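Local atomic coordinates of putative hydrolase (Burkholderia cenocepacia, PDB entry 4X00), a protein that probably hydrolyses ester bonds, being a putative aryl esterase of the alpha/beta hydrolase fold. Residues 23-28 and 45-50; 65-70 and 115-120; 132-137 and 274-279. All blocks are in the same frame, centred on the assembly; numbering follows the deposited sequence.

Interaction 1: residues 23-28 and 45-50; sequences VLAVQE and GSRLNW. With EDO (1,2-ethanediol), chain F.
Gln27 and Arg47 form an amide-guanidinium stack where strand 23-30, in the central sheet of the alpha/beta hydrolase fold, meets the loop running from strand 36-40 to helix 51-54. The evidence is geometric: the two planes lie 27° apart, and Gln27 NE2 stands 3.2 Å above the guanidinium plane of Arg47, over its centre. The same NE2 is 3.3 Å from Arg47 NH2, but both atoms are donors, so no hydrogen bond joins them. At the other end of the amide, Gln27 OE1 rests against the aliphatic root of Arg47, 3.1 Å from its CB.

The side chains cross at about a right angle, and both are bent. Arg47 CG lies between its own backbone N and carbonyl carbon (chi1 87°), and further bends at chi2 and chi3 bring the guanidinium against the amide. Gln27 turns at chi2 (70°) to present its flat group. Two residues earlier on the strand, Ala25 CB approaches obliquely, 3.8 Å from Arg47 NH2.

The root of Arg47 belongs to an ST turn, in which Ser46 OG accepts from Leu48 N at 3.1 Å. Leu48, which closes the turn, accepts through its O a hydrogen bond from an ethanediol, probably from the crystallisation liquor.

Both stacked groups find their polar partners beside the contact: Arg47 NH2 in a salt bridge with Asp68, Gln27 OE1 in a hydrogen bond with Thr66. The chemistry implies a tilted stack whose orientation these two bonds would help to fix, with the arginine's charge met by Asp68 and not by Gln27, whose NE2 faces the cation as a donor.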
loop_
_atom_site.group_PDB
_atom_site.type_symbol
_atom_site.label_atom_id
_atom_site.label_comp_id
_atom_site.label_asym_id
_atom_site.label_seq_id
_atom_site.Cartn_x
_atom_site.Cartn_y
_atom_site.Cartn_z
ATOM N N VAL A 23 -2.629 17.792 -3.576
ATOM C CA VAL A 23 -3.667 17.633 -2.556
ATOM C C VAL A 23 -4.120 16.173 -2.471
ATOM O O VAL A 23 -4.494 15.576 -3.481
ATOM C CB VAL A 23 -4.885 18.556 -2.857
ATOM C CG1 VAL A 23 -6.000 18.277 -1.884
ATOM C CG2 VAL A 23 -4.475 20.011 -2.744
ATOM N N LEU A 24 -4.029 15.605 -1.284
ATOM C CA LEU A 24 -4.384 14.214 -1.039
ATOM C C LEU A 24 -5.764 14.116 -0.458
ATOM O O LEU A 24 -6.102 14.863 0.455
ATOM C CB LEU A 24 -3.379 13.601 -0.077
ATOM C CG LEU A 24 -1.936 13.724 -0.557
ATOM C CD1 LEU A 24 -0.967 13.476 0.601
ATOM C CD2 LEU A 24 -1.674 12.819 -1.768
ATOM N N ALA A 25 -6.550 13.184 -0.986
ATOM C CA ALA A 25 -7.882 12.888 -0.460
ATOM C C ALA A 25 -7.738 11.891 0.684
ATOM O O ALA A 25 -7.223 10.797 0.479
ATOM C CB ALA A 25 -8.764 12.321 -1.558
ATOM N N VAL A 26 -8.176 12.288 1.876
ATOM C CA VAL A 26 -8.004 11.518 3.100
ATOM C C VAL A 26 -9.363 11.179 3.708
ATOM O O VAL A 26 -10.329 11.960 3.617
ATOM C CB VAL A 26 -7.159 12.308 4.113
ATOM C CG1 VAL A 26 -6.903 11.485 5.348
ATOM C CG2 VAL A 26 -5.844 12.748 3.463
ATOM N N GLN A 27 -9.456 9.992 4.298
ATOM C CA GLN A 27 -10.687 9.563 4.981
ATOM C C GLN A 27 -10.377 9.013 6.368
ATOM O O GLN A 27 -9.272 8.521 6.609
ATOM C CB GLN A 27 -11.429 8.493 4.181
ATOM C CG GLN A 27 -11.597 8.770 2.701
ATOM C CD GLN A 27 -10.302 8.677 1.920
ATOM O OE1 GLN A 27 -9.457 7.825 2.166
ATOM N NE2 GLN A 27 -10.142 9.566 0.957
ATOM N N GLU A 28 -11.354 9.100 7.265
ATOM C CA GLU A 28 -11.203 8.504 8.581
ATOM C C GLU A 28 -12.433 7.765 9.012
ATOM O O GLU A 28 -13.562 8.164 8.706
ATOM C CB GLU A 28 -10.921 9.555 9.642
ATOM C CG GLU A 28 -9.543 9.952 9.742
ATOM C CD GLU A 28 -9.340 10.797 10.977
ATOM O OE1 GLU A 28 -9.778 10.420 12.104
ATOM O OE2 GLU A 28 -8.772 11.873 10.793
ATOM N N GLY A 45 -4.979 1.211 -7.049
ATOM C CA GLY A 45 -5.960 1.161 -5.977
ATOM C C GLY A 45 -6.519 2.513 -5.575
ATOM O O GLY A 45 -6.304 3.534 -6.247
ATOM N N SER A 46 -7.204 2.542 -4.433
ATOM C CA SER A 46 -7.586 3.784 -3.765
ATOM C C SER A 46 -8.000 3.397 -2.346
ATOM O O SER A 46 -7.874 2.229 -1.962
ATOM C CB SER A 46 -8.744 4.497 -4.452
ATOM O OG SER A 46 -9.970 3.796 -4.172
ATOM N N ARG A 47 -8.529 4.344 -1.578
ATOM C CA ARG A 47 -9.031 4.012 -0.250
ATOM C C ARG A 47 -10.057 2.882 -0.292
ATOM O O ARG A 47 -10.211 2.192 0.718
ATOM C CB ARG A 47 -9.656 5.249 0.416
ATOM C CG ARG A 47 -11.114 5.511 0.130
ATOM C CD ARG A 47 -11.413 5.904 -1.320
ATOM N NE ARG A 47 -10.975 7.242 -1.731
ATOM C CZ ARG A 47 -11.726 8.337 -1.673
ATOM N NH1 ARG A 47 -12.935 8.323 -1.116
ATOM N NH2 ARG A 47 -11.238 9.464 -2.185
ATOM N N LEU A 48 -10.741 2.677 -1.425
ATOM C CA LEU A 48 -11.761 1.622 -1.510
ATOM C C LEU A 48 -11.209 0.238 -1.273
ATOM O O LEU A 48 -11.976 -0.659 -0.885
ATOM C CB LEU A 48 -12.458 1.636 -2.889
ATOM C CG LEU A 48 -13.221 2.933 -3.158
ATOM C CD1 LEU A 48 -13.907 2.845 -4.527
ATOM C CD2 LEU A 48 -14.222 3.329 -2.056
ATOM N N ASN A 49 -9.908 0.037 -1.484
ATOM C CA ASN A 49 -9.337 -1.286 -1.220
ATOM C C ASN A 49 -9.509 -1.759 0.208
ATOM O O ASN A 49 -9.492 -2.952 0.441
ATOM C CB ASN A 49 -7.854 -1.301 -1.549
ATOM C CG ASN A 49 -7.592 -1.227 -3.011
ATOM O OD1 ASN A 49 -6.931 -0.295 -3.468
ATOM N ND2 ASN A 49 -8.053 -2.207 -3.755
ATOM N N TRP A 50 -9.658 -0.816 1.145
ATOM C CA TRP A 50 -9.611 -1.141 2.573
ATOM C C TRP A 50 -10.983 -1.302 3.210
ATOM O O TRP A 50 -11.094 -1.364 4.428
ATOM C CB TRP A 50 -8.817 -0.066 3.310
ATOM C CG TRP A 50 -7.409 0.068 2.841
ATOM C CD1 TRP A 50 -6.853 1.147 2.182
ATOM C CD2 TRP A 50 -6.372 -0.910 2.957
ATOM N NE1 TRP A 50 -5.535 0.893 1.906
ATOM C CE2 TRP A 50 -5.201 -0.349 2.399
ATOM C CE3 TRP A 50 -6.301 -2.187 3.549
ATOM C CZ2 TRP A 50 -3.966 -1.029 2.398
ATOM C CZ3 TRP A 50 -5.080 -2.862 3.537
ATOM C CH2 TRP A 50 -3.937 -2.289 2.963
HETATM C C1 EDO F . -13.386 -3.500 -1.944
HETATM O O1 EDO F . -14.294 -4.269 -1.145
HETATM C C2 EDO F . -14.175 -2.427 -2.684
HETATM O O2 EDO F . -14.566 -1.393 -1.767
#

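Interaction 2: residues 65-70 and 115-120; sequences ITYDLR and GAVISN
Val117 is the residue of helix 113-125 that meets Tyr67 on strand 63-67 and Leu69 further along the chain. The interface is slight, 76 Å² summed over both sides, and it is buried near the centre of the chain. Along the helix, Gly115 comes first and contributes backbone: its O accepts from Ser119 N at 2.9 Å. Ala116 does the same for Asn120 N, and its side chain packs on Met207.

Val117 follows, and side chains alone bridge the gap: Val117 CA and Leu69 CA are 9.6 Å apart. Its CG1 is anti to the backbone N (chi1 171°), and the two methyls diverge to separate partners. CG1 of Val117 lies 4.3 Å from Tyr67 OH, while CG2 of Val117 lies 4.4 Å from Leu69 CD2. A chi1 of 68° swings the tyrosine so that its hydroxyl end, not the ring face, meets the valine. Next, Ile118 turns to strand 36-40, touching Ile40, which Tyr67 and Leu69 also touch. Asn120 is bonded through its amide to the backbone at Thr208 and Glu210.

Helix 87-100 also packs on these side chains, Leu94 and Ile97 touching Tyr67 and Trp90 touching Leu69. Val117 also touches the probable nucleophile elbow that leads into its helix. With no hydrogen bond or charge pair across the segments, the chemistry implies dispersion packing, not tight, of the helix against Tyr67 and Leu69.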
loop_
_atom_site.group_PDB
_atom_site.type_symbol
_atom_site.label_atom_id
_atom_site.label_comp_id
_atom_site.label_asym_id
_atom_site.label_seq_id
_atom_site.Cartn_x
_atom_site.Cartn_y
_atom_site.Cartn_z
ATOM N N ILE A 65 -7.319 5.487 9.366
ATOM C CA ILE A 65 -7.061 6.547 8.387
ATOM C C ILE A 65 -6.700 5.925 7.042
ATOM O O ILE A 65 -5.801 5.080 6.969
ATOM C CB ILE A 65 -5.912 7.445 8.863
ATOM C CG1 ILE A 65 -6.288 8.129 10.186
ATOM C CG2 ILE A 65 -5.525 8.464 7.766
ATOM C CD1 ILE A 65 -5.074 8.707 10.930
ATOM N N THR A 66 -7.360 6.370 5.973
ATOM C CA THR A 66 -6.995 5.948 4.635
ATOM C C THR A 66 -6.739 7.201 3.789
ATOM O O THR A 66 -7.134 8.303 4.168
ATOM C CB THR A 66 -8.103 5.098 3.968
ATOM O OG1 THR A 66 -9.348 5.810 4.000
ATOM C CG2 THR A 66 -8.297 3.757 4.655
ATOM N N TYR A 67 -6.098 7.032 2.639
ATOM C CA TYR A 67 -5.974 8.126 1.690
ATOM C C TYR A 67 -5.706 7.568 0.314
ATOM O O TYR A 67 -5.333 6.394 0.150
ATOM C CB TYR A 67 -4.858 9.105 2.088
ATOM C CG TYR A 67 -3.438 8.607 2.024
ATOM C CD1 TYR A 67 -2.926 7.795 3.034
ATOM C CD2 TYR A 67 -2.588 8.985 0.987
ATOM C CE1 TYR A 67 -1.602 7.379 3.021
ATOM C CE2 TYR A 67 -1.266 8.590 0.949
ATOM C CZ TYR A 67 -0.761 7.794 1.999
ATOM O OH TYR A 67 0.551 7.395 1.981
ATOM N N ASP A 68 -5.903 8.403 -0.709
ATOM C CA ASP A 68 -5.561 8.026 -2.070
ATOM C C ASP A 68 -4.135 8.491 -2.358
ATOM O O ASP A 68 -3.770 9.658 -2.116
ATOM C CB ASP A 68 -6.515 8.656 -3.090
ATOM C CG ASP A 68 -7.951 8.186 -2.940
ATOM O OD1 ASP A 68 -8.205 7.131 -2.310
ATOM O OD2 ASP A 68 -8.847 8.897 -3.435
ATOM N N LEU A 69 -3.299 7.584 -2.847
ATOM C CA LEU A 69 -1.944 7.960 -3.306
ATOM C C LEU A 69 -1.996 9.024 -4.395
ATOM O O LEU A 69 -2.979 9.117 -5.159
ATOM C CB LEU A 69 -1.204 6.744 -3.877
ATOM C CG LEU A 69 -0.882 5.603 -2.902
ATOM C CD1 LEU A 69 -0.273 4.449 -3.708
ATOM C CD2 LEU A 69 0.057 6.102 -1.812
ATOM N N ARG A 70 -0.934 9.819 -4.486
ATOM C CA ARG A 70 -0.819 10.702 -5.640
ATOM C C ARG A 70 -1.023 9.887 -6.918
ATOM O O ARG A 70 -0.606 8.722 -7.038
ATOM C CB ARG A 70 0.540 11.423 -5.668
ATOM C CG ARG A 70 1.774 10.530 -5.826
ATOM C CD ARG A 70 3.067 11.394 -5.999
ATOM N NE ARG A 70 3.096 12.399 -4.934
ATOM C CZ ARG A 70 3.406 13.677 -5.108
ATOM N NH1 ARG A 70 3.273 14.511 -4.103
ATOM N NH2 ARG A 70 3.866 14.116 -6.292
ATOM N N GLY A 115 3.949 -0.561 0.287
ATOM C CA GLY A 115 5.127 -1.024 1.022
ATOM C C GLY A 115 6.377 -0.243 0.632
ATOM O O GLY A 115 7.214 0.101 1.476
ATOM N N ALA A 116 6.500 0.053 -0.658
ATOM C CA ALA A 116 7.636 0.856 -1.113
ATOM C C ALA A 116 7.555 2.279 -0.572
ATOM O O ALA A 116 8.584 2.898 -0.247
ATOM C CB ALA A 116 7.690 0.867 -2.642
ATOM N N VAL A 117 6.337 2.809 -0.497
ATOM C CA VAL A 117 6.160 4.124 0.132
ATOM C C VAL A 117 6.646 4.083 1.599
ATOM O O VAL A 117 7.349 5.012 2.050
ATOM C CB VAL A 117 4.682 4.576 0.080
ATOM C CG1 VAL A 117 4.440 5.837 0.909
ATOM C CG2 VAL A 117 4.195 4.778 -1.375
ATOM N N ILE A 118 6.283 3.025 2.345
ATOM C CA ILE A 118 6.785 2.900 3.719
ATOM C C ILE A 118 8.307 2.837 3.740
ATOM O O ILE A 118 8.934 3.500 4.581
ATOM C CB ILE A 118 6.184 1.667 4.427
ATOM C CG1 ILE A 118 4.688 1.881 4.630
ATOM C CG2 ILE A 118 6.876 1.465 5.795
ATOM C CD1 ILE A 118 3.947 0.651 5.191
ATOM N N SER A 119 8.918 2.051 2.849
ATOM C CA SER A 119 10.387 1.988 2.872
ATOM C C SER A 119 10.998 3.361 2.636
ATOM O O SER A 119 11.983 3.726 3.289
ATOM C CB SER A 119 10.938 1.030 1.819
ATOM O OG SER A 119 10.541 -0.286 2.139
ATOM N N ASN A 120 10.432 4.113 1.690
ATOM C CA ASN A 120 10.962 5.440 1.402
ATOM C C ASN A 120 10.716 6.411 2.559
ATOM O O ASN A 120 11.575 7.256 2.848
ATOM C CB ASN A 120 10.379 5.963 0.091
ATOM C CG ASN A 120 11.053 5.351 -1.103
ATOM O OD1 ASN A 120 12.269 5.126 -1.077
ATOM N ND2 ASN A 120 10.289 5.128 -2.190
#

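Interaction 3: residues 132-137 and 274-279. With EDO (1,2-ethanediol), chain J.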
loop_
_atom_site.group_PDB
_atom_site.type_symbol
_atom_site.label_atom_id
_atom_site.label_comp_id
_atom_site.label_asym_id
_atom_site.label_seq_id
_atom_site.Cartn_x
_atom_site.Cartn_y
_atom_site.Cartn_z
ATOM N N GLY A 132 4.997 1.023 14.313
ATOM C CA GLY A 132 5.251 -0.234 13.643
ATOM C C GLY A 132 4.746 -0.155 12.210
ATOM O O GLY A 132 4.064 0.817 11.843
ATOM N N ALA A 133 5.028 -1.184 11.413
ATOM C CA ALA A 133 4.524 -1.213 10.050
ATOM C C ALA A 133 4.233 -2.632 9.629
ATOM O O ALA A 133 4.975 -3.551 9.980
ATOM C CB ALA A 133 5.529 -0.569 9.090
ATOM N N VAL A 134 3.157 -2.777 8.878
ATOM C CA VAL A 134 2.790 -4.025 8.248
ATOM C C VAL A 134 2.928 -3.861 6.732
ATOM O O VAL A 134 2.288 -2.972 6.144
ATOM C CB VAL A 134 1.346 -4.422 8.578
ATOM C CG1 VAL A 134 1.015 -5.781 7.943
ATOM C CG2 VAL A 134 1.123 -4.455 10.108
ATOM N N TYR A 135 3.776 -4.674 6.110
ATOM C CA TYR A 135 3.888 -4.723 4.653
ATOM C C TYR A 135 2.957 -5.833 4.202
ATOM O O TYR A 135 3.163 -6.995 4.564
ATOM C CB TYR A 135 5.299 -5.041 4.186
ATOM C CG TYR A 135 6.281 -3.899 4.259
ATOM C CD1 TYR A 135 6.541 -3.210 5.455
ATOM C CD2 TYR A 135 7.020 -3.529 3.127
ATOM C CE1 TYR A 135 7.463 -2.161 5.497
ATOM C CE2 TYR A 135 7.938 -2.484 3.184
ATOM C CZ TYR A 135 8.153 -1.812 4.358
ATOM O OH TYR A 135 9.064 -0.797 4.392
ATOM N N VAL A 136 1.934 -5.489 3.446
ATOM C CA VAL A 136 0.989 -6.477 2.969
ATOM C C VAL A 136 1.278 -6.745 1.505
ATOM O O VAL A 136 1.015 -5.891 0.646
ATOM C CB VAL A 136 -0.441 -5.997 3.144
ATOM C CG1 VAL A 136 -1.385 -7.168 2.795
ATOM C CG2 VAL A 136 -0.646 -5.425 4.555
ATOM N N ASP A 137 1.873 -7.896 1.203
ATOM C CA ASP A 137 2.322 -8.153 -0.170
ATOM C C ASP A 137 3.088 -6.957 -0.697
ATOM O O ASP A 137 2.947 -6.551 -1.855
ATOM C CB ASP A 137 1.136 -8.532 -1.058
ATOM C CG ASP A 137 0.622 -9.901 -0.688
ATOM O OD1 ASP A 137 -0.111 -9.959 0.319
ATOM O OD2 ASP A 137 1.043 -10.926 -1.303
ATOM N N SER A 274 -5.042 -6.481 14.090
ATOM C CA SER A 274 -5.331 -5.995 15.443
ATOM C C SER A 274 -4.307 -6.548 16.444
ATOM O O SER A 274 -3.824 -5.812 17.309
ATOM C CB SER A 274 -6.760 -6.368 15.856
ATOM O OG SER A 274 -7.044 -5.854 17.152
ATOM N N ASP A 275 -3.943 -7.823 16.280
ATOM C CA ASP A 275 -2.944 -8.422 17.162
ATOM C C ASP A 275 -1.599 -7.712 17.024
ATOM O O ASP A 275 -0.925 -7.479 18.014
ATOM C CB ASP A 275 -2.785 -9.919 16.865
ATOM C CG ASP A 275 -3.997 -10.728 17.288
ATOM O OD1 ASP A 275 -4.887 -10.164 17.962
ATOM O OD2 ASP A 275 -4.049 -11.927 16.956
ATOM N N PHE A 276 -1.209 -7.355 15.799
ATOM C CA PHE A 276 0.046 -6.679 15.591
ATOM C C PHE A 276 0.033 -5.299 16.270
ATOM O O PHE A 276 1.003 -4.905 16.959
ATOM C CB PHE A 276 0.319 -6.509 14.096
ATOM C CG PHE A 276 1.548 -5.689 13.817
ATOM C CD1 PHE A 276 2.799 -6.286 13.869
ATOM C CD2 PHE A 276 1.480 -4.323 13.553
ATOM C CE1 PHE A 276 3.968 -5.575 13.653
ATOM C CE2 PHE A 276 2.654 -3.576 13.314
ATOM C CZ PHE A 276 3.897 -4.206 13.360
ATOM N N VAL A 277 -1.062 -4.560 16.102
ATOM C CA VAL A 277 -1.139 -3.237 16.692
ATOM C C VAL A 277 -1.086 -3.335 18.208
ATOM O O VAL A 277 -0.345 -2.599 18.857
ATOM C CB VAL A 277 -2.424 -2.480 16.224
ATOM C CG1 VAL A 277 -2.572 -1.162 16.983
ATOM C CG2 VAL A 277 -2.378 -2.267 14.686
ATOM N N ARG A 278 -1.848 -4.259 18.780
ATOM C CA ARG A 278 -1.827 -4.468 20.237
ATOM C C ARG A 278 -0.419 -4.761 20.745
ATOM O O ARG A 278 0.011 -4.241 21.784
ATOM C CB ARG A 278 -2.773 -5.603 20.598
ATOM C CG ARG A 278 -4.236 -5.179 20.441
ATOM C CD ARG A 278 -5.149 -6.353 20.404
ATOM N NE ARG A 278 -6.519 -5.953 20.673
ATOM C CZ ARG A 278 -7.507 -6.807 20.918
ATOM N NH1 ARG A 278 -7.272 -8.114 20.924
ATOM N NH2 ARG A 278 -8.718 -6.347 21.179
ATOM N N MET A 279 0.289 -5.622 20.032
ATOM C CA MET A 279 1.658 -5.967 20.395
ATOM C C MET A 279 2.584 -4.735 20.286
ATOM O O MET A 279 3.393 -4.449 21.187
ATOM C CB MET A 279 2.139 -7.117 19.501
ATOM C CG MET A 279 3.589 -7.520 19.673
ATOM S SD MET A 279 4.784 -6.494 18.761
ATOM C CE MET A 279 4.213 -6.736 17.078
HETATM C C1 EDO J . -3.782 -10.087 21.358
HETATM O O1 EDO J . -4.971 -9.864 20.594
HETATM C C2 EDO J . -3.168 -11.445 21.024
HETATM O O2 EDO J . -3.955 -12.509 21.585
#
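Phe276 lays a ring face against Val134, joining the last long helix of the alpha/beta hydrolase fold, 266-280, to strand 132-136 of the central sheet. The contact is a CH-pi interaction: Val134 CG2 is 3.9 Å from the centroid of the Phe276 ring, 28° off its normal. Within the ring, Phe276 CD2 is nearest, 3.5 Å from Val134 CG2.

The rim of the ring runs along the strand backbone. Gly132 C sits at the edge, near the ring plane and 4.2 Å from Phe276 CE2, whereas Ala133 O approaches Phe276 CZ obliquely at 3.6 Å. With CG anti to the backbone N (chi1 174°), Phe276 extends its ring from the helix to the strand.

Further out, strand and helix run nearly antiparallel, with 158° between their directions and axes 9.4 Å apart at closest approach. Leu223 of the adjoining strand 222-227 also touches Phe276, and the helix is tied to Tyr62 through Ser274 OG. On the helix exterior, an ethanediol donates from O1 to Asp275 OD1 at 2.7 Å; the same O1, at the edge of the Arg278 guanidinium and in its plane, accepts from Arg278 NH1 at 2.9 Å.

All three contacts reach one sheet. Interactions 1 and 2, with centres 10 Å apart, sit on neighbouring strands: the polar partners of interaction 1 belong to segment 65-70, and Ala25 O packs 3.3 Å from Tyr67 CB. Interaction 2 connects to interaction 3, centres 15 Å apart, through Ser119 OG and Tyr135 OH, which are 2.7 Å apart and probably hydrogen-bonded, as helix 113-125 leads on to strand 132-136. Interactions 1 and 3 do not touch; their centres are 19 Å apart. The probable catalytic triad, Ser112, His259 and Asp230, lies close to segments of interactions 2 and 3: Val117 adjoins the probable elbow that carries Ser112, and Asp137 touches His259.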